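Local atomic coordinates of protein PUF4 (Saccharomyces cerevisiae, PDB entry 3BWT), a protein that binds single-stranded messenger RNA through a PUF domain of Pumilio repeats and takes part in regulating gene expression. Residues A[9-14]-A[25-30]; A[31-36]-A[64-69]; A[42-47]-A[76-81]. All coordinates share one frame; numbering follows the deposited sequence.

Interaction 1 of 3, residues A[9-14]-A[25-30]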
loop_
_atom_site.group_PDB
_atom_site.type_symbol
_atom_site.label_atom_id
_atom_site.label_comp_id
_atom_site.label_asym_id
_atom_site.label_seq_id
_atom_site.Cartn_x
_atom_site.Cartn_y
_atom_site.Cartn_z
ATOM N N ASP A 9 -27.822 25.060 22.302
ATOM C CA ASP A 9 -27.797 26.412 22.849
ATOM C C ASP A 9 -27.423 26.489 24.325
ATOM O O ASP A 9 -26.963 27.524 24.795
ATOM C CB ASP A 9 -29.120 27.129 22.579
ATOM C CG ASP A 9 -29.282 27.505 21.123
ATOM O OD1 ASP A 9 -28.290 27.434 20.374
ATOM O OD2 ASP A 9 -30.409 27.870 20.723
ATOM N N GLN A 10 -27.598 25.400 25.058
ATOM C CA GLN A 10 -27.261 25.419 26.473
ATOM C C GLN A 10 -25.775 25.219 26.694
ATOM O O GLN A 10 -25.286 25.340 27.819
ATOM C CB GLN A 10 -28.059 24.381 27.256
ATOM C CG GLN A 10 -27.853 22.945 26.806
ATOM C CD GLN A 10 -28.660 21.970 27.637
ATOM O OE1 GLN A 10 -28.284 21.634 28.762
ATOM N NE2 GLN A 10 -29.780 21.514 27.090
ATOM N N TYR A 11 -25.048 24.923 25.625
ATOM C CA TYR A 11 -23.626 24.633 25.784
ATOM C C TYR A 11 -22.734 25.734 25.235
ATOM O O TYR A 11 -21.519 25.702 25.409
ATOM C CB TYR A 11 -23.282 23.266 25.192
ATOM C CG TYR A 11 -23.837 22.134 26.028
ATOM C CD1 TYR A 11 -23.331 21.882 27.295
ATOM C CD2 TYR A 11 -24.881 21.335 25.567
ATOM C CE1 TYR A 11 -23.828 20.863 28.082
ATOM C CE2 TYR A 11 -25.394 20.303 26.356
ATOM C CZ TYR A 11 -24.858 20.074 27.618
ATOM O OH TYR A 11 -25.337 19.057 28.429
ATOM N N ILE A 12 -23.356 26.715 24.590
ATOM C CA ILE A 12 -22.630 27.836 24.029
ATOM C C ILE A 12 -21.745 28.457 25.088
ATOM O O ILE A 12 -22.212 28.825 26.167
ATOM C CB ILE A 12 -23.589 28.891 23.471
ATOM C CG1 ILE A 12 -24.409 28.298 22.322
ATOM C CG2 ILE A 12 -22.818 30.105 22.985
ATOM C CD1 ILE A 12 -23.591 27.974 21.086
ATOM N N GLY A 13 -20.460 28.560 24.775
ATOM C CA GLY A 13 -19.483 29.074 25.718
ATOM C C GLY A 13 -18.861 27.975 26.556
ATOM O O GLY A 13 -18.002 28.235 27.394
ATOM N N SER A 14 -19.283 26.738 26.317
ATOM C CA SER A 14 -18.788 25.603 27.084
ATOM C C SER A 14 -18.618 24.383 26.191
ATOM O O SER A 14 -18.428 23.267 26.673
ATOM C CB SER A 14 -19.750 25.287 28.227
ATOM O OG SER A 14 -20.227 26.484 28.822
ATOM N N CYS A 25 -18.746 14.449 22.670
ATOM C CA CYS A 25 -18.358 14.468 21.265
ATOM C C CYS A 25 -19.476 13.962 20.362
ATOM O O CYS A 25 -19.767 14.563 19.324
ATOM C CB CYS A 25 -17.083 13.656 21.032
ATOM S SG CYS A 25 -15.559 14.534 21.440
ATOM N N ARG A 26 -20.103 12.860 20.751
ATOM C CA ARG A 26 -21.136 12.268 19.910
ATOM C C ARG A 26 -22.352 13.178 19.858
ATOM O O ARG A 26 -22.975 13.333 18.803
ATOM C CB ARG A 26 -21.489 10.848 20.364
ATOM C CG ARG A 26 -20.417 9.818 19.985
ATOM C CD ARG A 26 -20.807 8.384 20.333
ATOM N NE ARG A 26 -19.744 7.441 19.984
ATOM C CZ ARG A 26 -19.641 6.822 18.810
ATOM N NH1 ARG A 26 -20.543 7.032 17.859
ATOM N NH2 ARG A 26 -18.634 5.987 18.585
ATOM N N PHE A 27 -22.660 13.805 20.992
ATOM C CA PHE A 27 -23.687 14.838 21.045
ATOM C C PHE A 27 -23.414 15.911 19.993
ATOM O O PHE A 27 -24.271 16.224 19.168
ATOM C CB PHE A 27 -23.738 15.482 22.429
ATOM C CG PHE A 27 -24.655 16.676 22.505
ATOM C CD1 PHE A 27 -26.029 16.512 22.515
ATOM C CD2 PHE A 27 -24.141 17.961 22.563
ATOM C CE1 PHE A 27 -26.873 17.602 22.580
ATOM C CE2 PHE A 27 -24.979 19.054 22.625
ATOM C CZ PHE A 27 -26.349 18.877 22.633
ATOM N N LEU A 28 -22.208 16.468 20.029
ATOM C CA LEU A 28 -21.824 17.515 19.102
ATOM C C LEU A 28 -21.881 17.048 17.654
ATOM O O LEU A 28 -22.349 17.766 16.777
ATOM C CB LEU A 28 -20.423 18.006 19.430
ATOM C CG LEU A 28 -20.305 18.683 20.787
ATOM C CD1 LEU A 28 -18.924 19.270 20.952
ATOM C CD2 LEU A 28 -21.360 19.754 20.902
ATOM N N GLN A 29 -21.392 15.840 17.406
ATOM C CA GLN A 29 -21.376 15.304 16.062
ATOM C C GLN A 29 -22.801 15.178 15.561
ATOM O O GLN A 29 -23.071 15.357 14.370
ATOM C CB GLN A 29 -20.664 13.953 16.036
ATOM C CG GLN A 29 -19.153 14.061 16.194
ATOM C CD GLN A 29 -18.505 12.731 16.544
ATOM O OE1 GLN A 29 -18.572 11.773 15.768
ATOM N NE2 GLN A 29 -17.872 12.666 17.719
ATOM N N LYS A 30 -23.710 14.872 16.481
ATOM C CA LYS A 30 -25.124 14.772 16.158
ATOM C C LYS A 30 -25.586 16.124 15.665
ATOM O O LYS A 30 -26.044 16.264 14.535
ATOM C CB LYS A 30 -25.925 14.356 17.397
ATOM C CG LYS A 30 -27.374 13.956 17.117
ATOM C CD LYS A 30 -28.091 13.513 18.395
ATOM C CE LYS A 30 -28.243 14.664 19.396
ATOM N NZ LYS A 30 -28.902 14.280 20.692
#
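Tyr11 lays the CD2-CE2 side of its ring against Phe27, and the two aromatics meet as an offset edge-to-face (T-shaped) pair, the edge of Tyr11 turned toward the face of Phe27. The ring planes stand at 69° and the centroids lie 5.5 Å apart. The nearest approach, 3.7 Å, runs from Tyr11 CD2 to Phe27 CE2; Tyr11 CE2 follows at 4.0 Å from that same Phe27 atom, and CZ of Phe27 is the other carbon that takes part. On the helical side CG is anti to the backbone N of Phe27 (chi1 173°), which swings the ring off helix 22-34 toward the loop that carries Tyr11. The contact is small, 78 Å² in all, and wholly apolar. It belongs to the first Pumilio repeat of the PUF domain, where the loop ahead of helix 15-18 folds back on helix 22-34 at the amino-terminal end of the helical array. Leu18 of helix 15-18 touches both rings, and so does Phe3, whose own ring meets that of Phe27. Beyond Tyr11 the chain reverses in a type II beta turn, closed by Ser14 N on Tyr11 O at 2.6 Å. Gly13 sits in this turn at phi 91°, where a side chain would press on the preceding carbonyl oxygen, and its N probably hydrogen-bonds to Glu46 of helix 37-47.

Interaction 2 of 3, residues A[31-36]-A[64-69]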
loop_
_atom_site.group_PDB
_atom_site.type_symbol
_atom_site.label_atom_id
_atom_site.label_comp_id
_atom_site.label_asym_id
_atom_site.label_seq_id
_atom_site.Cartn_x
_atom_site.Cartn_y
_atom_site.Cartn_z
ATOM N N GLN A 31 -25.438 17.122 16.528
ATOM C CA GLN A 31 -25.781 18.501 16.210
ATOM C C GLN A 31 -25.209 18.965 14.870
ATOM O O GLN A 31 -25.885 19.637 14.096
ATOM C CB GLN A 31 -25.304 19.413 17.333
ATOM C CG GLN A 31 -25.852 19.012 18.677
ATOM C CD GLN A 31 -27.357 18.742 18.643
ATOM O OE1 GLN A 31 -28.153 19.583 18.210
ATOM N NE2 GLN A 31 -27.753 17.568 19.119
ATOM N N LEU A 32 -23.960 18.611 14.598
ATOM C CA LEU A 32 -23.353 18.945 13.318
ATOM C C LEU A 32 -24.132 18.300 12.173
ATOM O O LEU A 32 -24.340 18.907 11.118
ATOM C CB LEU A 32 -21.903 18.477 13.286
ATOM C CG LEU A 32 -20.875 19.312 14.038
ATOM C CD1 LEU A 32 -19.554 18.563 14.110
ATOM C CD2 LEU A 32 -20.710 20.655 13.344
ATOM N N ASP A 33 -24.577 17.068 12.397
ATOM C CA ASP A 33 -25.242 16.303 11.355
ATOM C C ASP A 33 -26.626 16.851 11.037
ATOM O O ASP A 33 -27.137 16.640 9.940
ATOM C CB ASP A 33 -25.338 14.821 11.741
ATOM C CG ASP A 33 -25.632 13.924 10.548
ATOM O OD1 ASP A 33 -24.809 13.887 9.607
ATOM O OD2 ASP A 33 -26.684 13.250 10.552
ATOM N N ILE A 34 -27.236 17.562 11.978
ATOM C CA ILE A 34 -28.623 17.980 11.773
ATOM C C ILE A 34 -28.915 19.486 11.704
ATOM O O ILE A 34 -29.940 19.873 11.148
ATOM C CB ILE A 34 -29.591 17.294 12.775
ATOM C CG1 ILE A 34 -29.442 17.872 14.175
ATOM C CG2 ILE A 34 -29.363 15.790 12.797
ATOM C CD1 ILE A 34 -30.178 17.063 15.220
ATOM N N LEU A 35 -28.032 20.332 12.232
ATOM C CA LEU A 35 -28.343 21.769 12.307
ATOM C C LEU A 35 -28.256 22.579 10.994
ATOM O O LEU A 35 -29.206 23.298 10.660
ATOM C CB LEU A 35 -27.638 22.460 13.483
ATOM C CG LEU A 35 -28.195 21.950 14.823
ATOM C CD1 LEU A 35 -27.839 22.863 15.987
ATOM C CD2 LEU A 35 -29.711 21.766 14.740
ATOM N N GLY A 36 -27.134 22.539 10.279
ATOM C CA GLY A 36 -25.854 22.124 10.792
ATOM C C GLY A 36 -25.039 23.401 10.844
ATOM O O GLY A 36 -24.310 23.650 11.799
ATOM N N ILE A 64 -13.726 16.513 15.034
ATOM C CA ILE A 64 -13.076 17.345 14.026
ATOM C C ILE A 64 -13.315 16.805 12.613
ATOM O O ILE A 64 -13.505 17.572 11.675
ATOM C CB ILE A 64 -11.564 17.505 14.299
ATOM C CG1 ILE A 64 -11.336 18.048 15.715
ATOM C CG2 ILE A 64 -10.921 18.431 13.264
ATOM C CD1 ILE A 64 -11.892 19.443 15.926
ATOM N N GLN A 65 -13.314 15.483 12.466
ATOM C CA GLN A 65 -13.627 14.849 11.188
ATOM C C GLN A 65 -15.015 15.252 10.730
ATOM O O GLN A 65 -15.231 15.559 9.557
ATOM C CB GLN A 65 -13.578 13.331 11.309
ATOM C CG GLN A 65 -12.188 12.768 11.452
ATOM C CD GLN A 65 -12.153 11.282 11.243
ATOM O OE1 GLN A 65 -12.475 10.789 10.165
ATOM N NE2 GLN A 65 -11.754 10.551 12.270
ATOM N N LYS A 66 -15.959 15.233 11.664
ATOM C CA LYS A 66 -17.328 15.584 11.360
ATOM C C LYS A 66 -17.386 17.083 11.072
ATOM O O LYS A 66 -18.024 17.522 10.112
ATOM C CB LYS A 66 -18.234 15.201 12.525
ATOM C CG LYS A 66 -19.720 15.380 12.263
ATOM C CD LYS A 66 -20.187 14.572 11.060
ATOM C CE LYS A 66 -21.599 14.975 10.642
ATOM N NZ LYS A 66 -21.818 14.773 9.181
ATOM N N LEU A 67 -16.685 17.855 11.895
ATOM C CA LEU A 67 -16.617 19.306 11.750
ATOM C C LEU A 67 -16.076 19.691 10.389
ATOM O O LEU A 67 -16.597 20.590 9.741
ATOM C CB LEU A 67 -15.732 19.917 12.840
ATOM C CG LEU A 67 -15.779 21.440 12.930
ATOM C CD1 LEU A 67 -17.149 21.905 13.363
ATOM C CD2 LEU A 67 -14.723 21.960 13.873
ATOM N N LEU A 68 -15.025 18.999 9.959
ATOM C CA LEU A 68 -14.420 19.267 8.660
ATOM C C LEU A 68 -15.411 19.122 7.486
ATOM O O LEU A 68 -15.384 19.911 6.542
ATOM C CB LEU A 68 -13.180 18.395 8.454
ATOM C CG LEU A 68 -11.957 18.784 9.293
ATOM C CD1 LEU A 68 -10.997 17.605 9.474
ATOM C CD2 LEU A 68 -11.240 19.976 8.694
ATOM N N GLU A 69 -16.286 18.126 7.542
ATOM C CA GLU A 69 -17.259 17.949 6.470
ATOM C C GLU A 69 -18.247 19.104 6.429
ATOM O O GLU A 69 -18.639 19.556 5.361
ATOM C CB GLU A 69 -18.035 16.644 6.639
ATOM C CG GLU A 69 -17.242 15.386 6.345
ATOM C CD GLU A 69 -17.898 14.143 6.929
ATOM O OE1 GLU A 69 -19.149 14.095 6.998
ATOM O OE2 GLU A 69 -17.163 13.219 7.332
#
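Leu32 pushes its CD1 methyl against the aliphatic part of Lys66, 3.7 Å from CG, the two side chains running alongside each other, head to tail. Leu32 CD1 also lies 3.7 Å from Leu67 N, and Leu32 CD2 meets Leu67 CD1 at 3.8 Å. Toward solvent the contact turns ionic: Lys66 NZ donates to Asp33 OD1 over 3.1 Å, using the anti lone pair of that oxygen, the one away from OD2. Lys66 reaches the carboxylate because its chain bends at chi2 (58°) after leaving the backbone with CG anti to N; CB and CG pass beside Leu32 while CE and NZ arrive at Asp33. Here helix 22-34 of the first Pumilio repeat packs on helix 60-70 of the second, a repeat-to-repeat joint of the PUF domain's alpha-helical solenoid. Within its own helix Lys66 NZ also forms a salt bridge with Glu69 OE1 at 3.5 Å. The ammonium group probably eases the repulsion between Asp33 OD1 and Glu69 OE1, 6.2 Å apart. A methionine here would probably leave Asp33 without its ionic partner and Glu69 without the nearby positive charge. Behind the leucines, Ile43 of helix 37-47 touches both Leu32 and Leu67, and Leu79 of helix 73-83 also packs on Leu67.

Interaction 3 of 3, residues A[42-47]-A[76-81]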
loop_
_atom_site.group_PDB
_atom_site.type_symbol
_atom_site.label_atom_id
_atom_site.label_comp_id
_atom_site.label_asym_id
_atom_site.label_seq_id
_atom_site.Cartn_x
_atom_site.Cartn_y
_atom_site.Cartn_z
ATOM N N ALA A 42 -20.774 27.510 15.721
ATOM C CA ALA A 42 -20.605 27.528 17.159
ATOM C C ALA A 42 -19.441 26.637 17.556
ATOM O O ALA A 42 -18.607 26.997 18.394
ATOM C CB ALA A 42 -21.874 27.050 17.824
ATOM N N ILE A 43 -19.394 25.461 16.947
ATOM C CA ILE A 43 -18.378 24.488 17.287
ATOM C C ILE A 43 -17.019 24.896 16.722
ATOM O O ILE A 43 -15.993 24.726 17.376
ATOM C CB ILE A 43 -18.804 23.080 16.855
ATOM C CG1 ILE A 43 -19.949 22.606 17.757
ATOM C CG2 ILE A 43 -17.626 22.108 16.922
ATOM C CD1 ILE A 43 -20.731 21.452 17.200
ATOM N N PHE A 44 -17.017 25.462 15.523
ATOM C CA PHE A 44 -15.790 25.990 14.941
ATOM C C PHE A 44 -15.196 27.081 15.829
ATOM O O PHE A 44 -14.002 27.071 16.129
ATOM C CB PHE A 44 -16.049 26.532 13.528
ATOM C CG PHE A 44 -14.925 27.374 12.973
ATOM C CD1 PHE A 44 -13.845 26.784 12.326
ATOM C CD2 PHE A 44 -14.955 28.761 13.083
ATOM C CE1 PHE A 44 -12.817 27.563 11.804
ATOM C CE2 PHE A 44 -13.929 29.537 12.564
ATOM C CZ PHE A 44 -12.863 28.940 11.927
ATOM N N GLU A 45 -16.023 28.021 16.258
ATOM C CA GLU A 45 -15.513 29.126 17.061
ATOM C C GLU A 45 -14.931 28.680 18.403
ATOM O O GLU A 45 -13.946 29.244 18.871
ATOM C CB GLU A 45 -16.579 30.203 17.268
ATOM C CG GLU A 45 -16.995 30.885 16.001
ATOM C CD GLU A 45 -15.857 31.627 15.303
ATOM O OE1 GLU A 45 -14.782 31.804 15.917
ATOM O OE2 GLU A 45 -16.055 32.043 14.131
ATOM N N GLU A 46 -15.535 27.671 19.022
ATOM C CA GLU A 46 -15.091 27.236 20.345
ATOM C C GLU A 46 -14.020 26.142 20.350
ATOM O O GLU A 46 -13.460 25.846 21.403
ATOM C CB GLU A 46 -16.280 26.828 21.220
ATOM C CG GLU A 46 -17.164 28.001 21.588
ATOM C CD GLU A 46 -18.055 27.714 22.760
ATOM O OE1 GLU A 46 -17.524 27.296 23.806
ATOM O OE2 GLU A 46 -19.284 27.912 22.639
ATOM N N THR A 47 -13.727 25.550 19.193
ATOM C CA THR A 47 -12.707 24.506 19.131
ATOM C C THR A 47 -11.531 24.824 18.204
ATOM O O THR A 47 -10.545 24.106 18.200
ATOM C CB THR A 47 -13.285 23.138 18.718
ATOM O OG1 THR A 47 -13.469 23.111 17.303
ATOM C CG2 THR A 47 -14.603 22.862 19.408
ATOM N N ARG A 76 -12.800 25.920 7.049
ATOM C CA ARG A 76 -11.906 24.811 6.790
ATOM C C ARG A 76 -10.478 25.294 6.593
ATOM O O ARG A 76 -9.529 24.672 7.084
ATOM C CB ARG A 76 -12.357 24.020 5.567
ATOM C CG ARG A 76 -11.631 22.695 5.421
ATOM C CD ARG A 76 -12.241 21.817 4.340
ATOM N NE ARG A 76 -12.103 22.431 3.027
ATOM C CZ ARG A 76 -13.113 22.935 2.330
ATOM N NH1 ARG A 76 -14.346 22.875 2.816
ATOM N NH2 ARG A 76 -12.886 23.490 1.146
ATOM N N ILE A 77 -10.323 26.401 5.878
ATOM C CA ILE A 77 -8.995 26.946 5.617
ATOM C C ILE A 77 -8.308 27.414 6.895
ATOM O O ILE A 77 -7.077 27.367 7.001
ATOM C CB ILE A 77 -9.046 28.076 4.569
ATOM C CG1 ILE A 77 -9.592 27.515 3.256
ATOM C CG2 ILE A 77 -7.666 28.648 4.330
ATOM C CD1 ILE A 77 -10.016 28.549 2.261
ATOM N N VAL A 78 -9.102 27.847 7.871
ATOM C CA VAL A 78 -8.555 28.285 9.143
ATOM C C VAL A 78 -8.086 27.078 9.947
ATOM O O VAL A 78 -7.007 27.097 10.545
ATOM C CB VAL A 78 -9.576 29.103 9.969
ATOM C CG1 VAL A 78 -9.037 29.374 11.379
ATOM C CG2 VAL A 78 -9.920 30.399 9.257
ATOM N N LEU A 79 -8.902 26.029 9.968
ATOM C CA LEU A 79 -8.521 24.803 10.652
ATOM C C LEU A 79 -7.240 24.250 10.045
ATOM O O LEU A 79 -6.365 23.751 10.767
ATOM C CB LEU A 79 -9.638 23.762 10.589
ATOM C CG LEU A 79 -10.919 24.142 11.334
ATOM C CD1 LEU A 79 -11.868 22.954 11.475
ATOM C CD2 LEU A 79 -10.591 24.736 12.694
ATOM N N THR A 80 -7.117 24.351 8.725
ATOM C CA THR A 80 -5.917 23.869 8.047
ATOM C C THR A 80 -4.715 24.707 8.460
ATOM O O THR A 80 -3.646 24.168 8.736
ATOM C CB THR A 80 -6.029 23.896 6.484
ATOM O OG1 THR A 80 -7.198 23.191 6.043
ATOM C CG2 THR A 80 -4.795 23.264 5.849
ATOM N N LYS A 81 -4.883 26.026 8.504
ATOM C CA LYS A 81 -3.754 26.901 8.829
ATOM C C LYS A 81 -3.239 26.704 10.251
ATOM O O LYS A 81 -2.036 26.750 10.490
ATOM C CB LYS A 81 -4.085 28.375 8.573
ATOM C CG LYS A 81 -4.148 28.744 7.086
ATOM C CD LYS A 81 -4.488 30.226 6.872
ATOM C CE LYS A 81 -4.498 30.592 5.385
ATOM N NZ LYS A 81 -4.685 32.059 5.167
#
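Phe44 leaves helix 37-47 with chi1 at 167°, its CG opposite the backbone N, and this carries the ring toward helix 73-83. There Leu79 takes the other rotamer, CG anti to its own carbonyl carbon (chi1 -65°), and brings CD2 up to meet it. Leu79 CD2 comes to 3.7 Å from Phe44 CE1 and 3.9 Å from Phe44 CD1. Val78 approaches from another quarter: its CB lies at the edge of the ring, near the ring plane and 3.8 Å from Phe44 CZ, and CG1 of Val78 touches the same carbon. The valine lies across Phe44 at about a right angle. With Leu79 at CE1 and CD1, these neighbouring residues of one helix turn meet the far end and one flank of a single aromatic ring. Helix 37-47, mostly in the first Pumilio repeat, is thereby joined to helix 73-83 of the second, one step along the PUF solenoid. Leu68 of helix 60-70 also packs on Leu79. Each segment ties up a threonine hydroxyl internally: Thr47 OG1 donates to Ile43 O, and Thr80 OG1 to Arg76 O, which also accepts from Thr80 N on the opposite face of its plane. Between the two segments the contact is purely apolar, so the fit of Phe44 against Val78 and Leu79 rests on shape and burial rather than on polar direction.

In the fold
The three contacts lie together at the amino-terminal end of the solenoid, all on the same side of the chain's centre. Interactions 1 and 2 share helix 22-34, with centres about 11 Å apart, and touch where Gln29 CG lies 4.0 Å from Lys66 CB. Helices 22-34 and 37-47 follow each other in the chain, as do 60-70 and 73-83; interaction 2 joins the first of each pair and interaction 3 the second. Their centres are about 12 Å apart, and they touch at Leu67 CD2 and Thr47 OG1, 3.8 Å apart. Interactions 1 and 3, about 15 Å between centres, meet through Ile12 CD1 on Ala42 CB at 3.8 Å. The contacts lie between the first elements of the RNA-binding domain; none of them includes RNA.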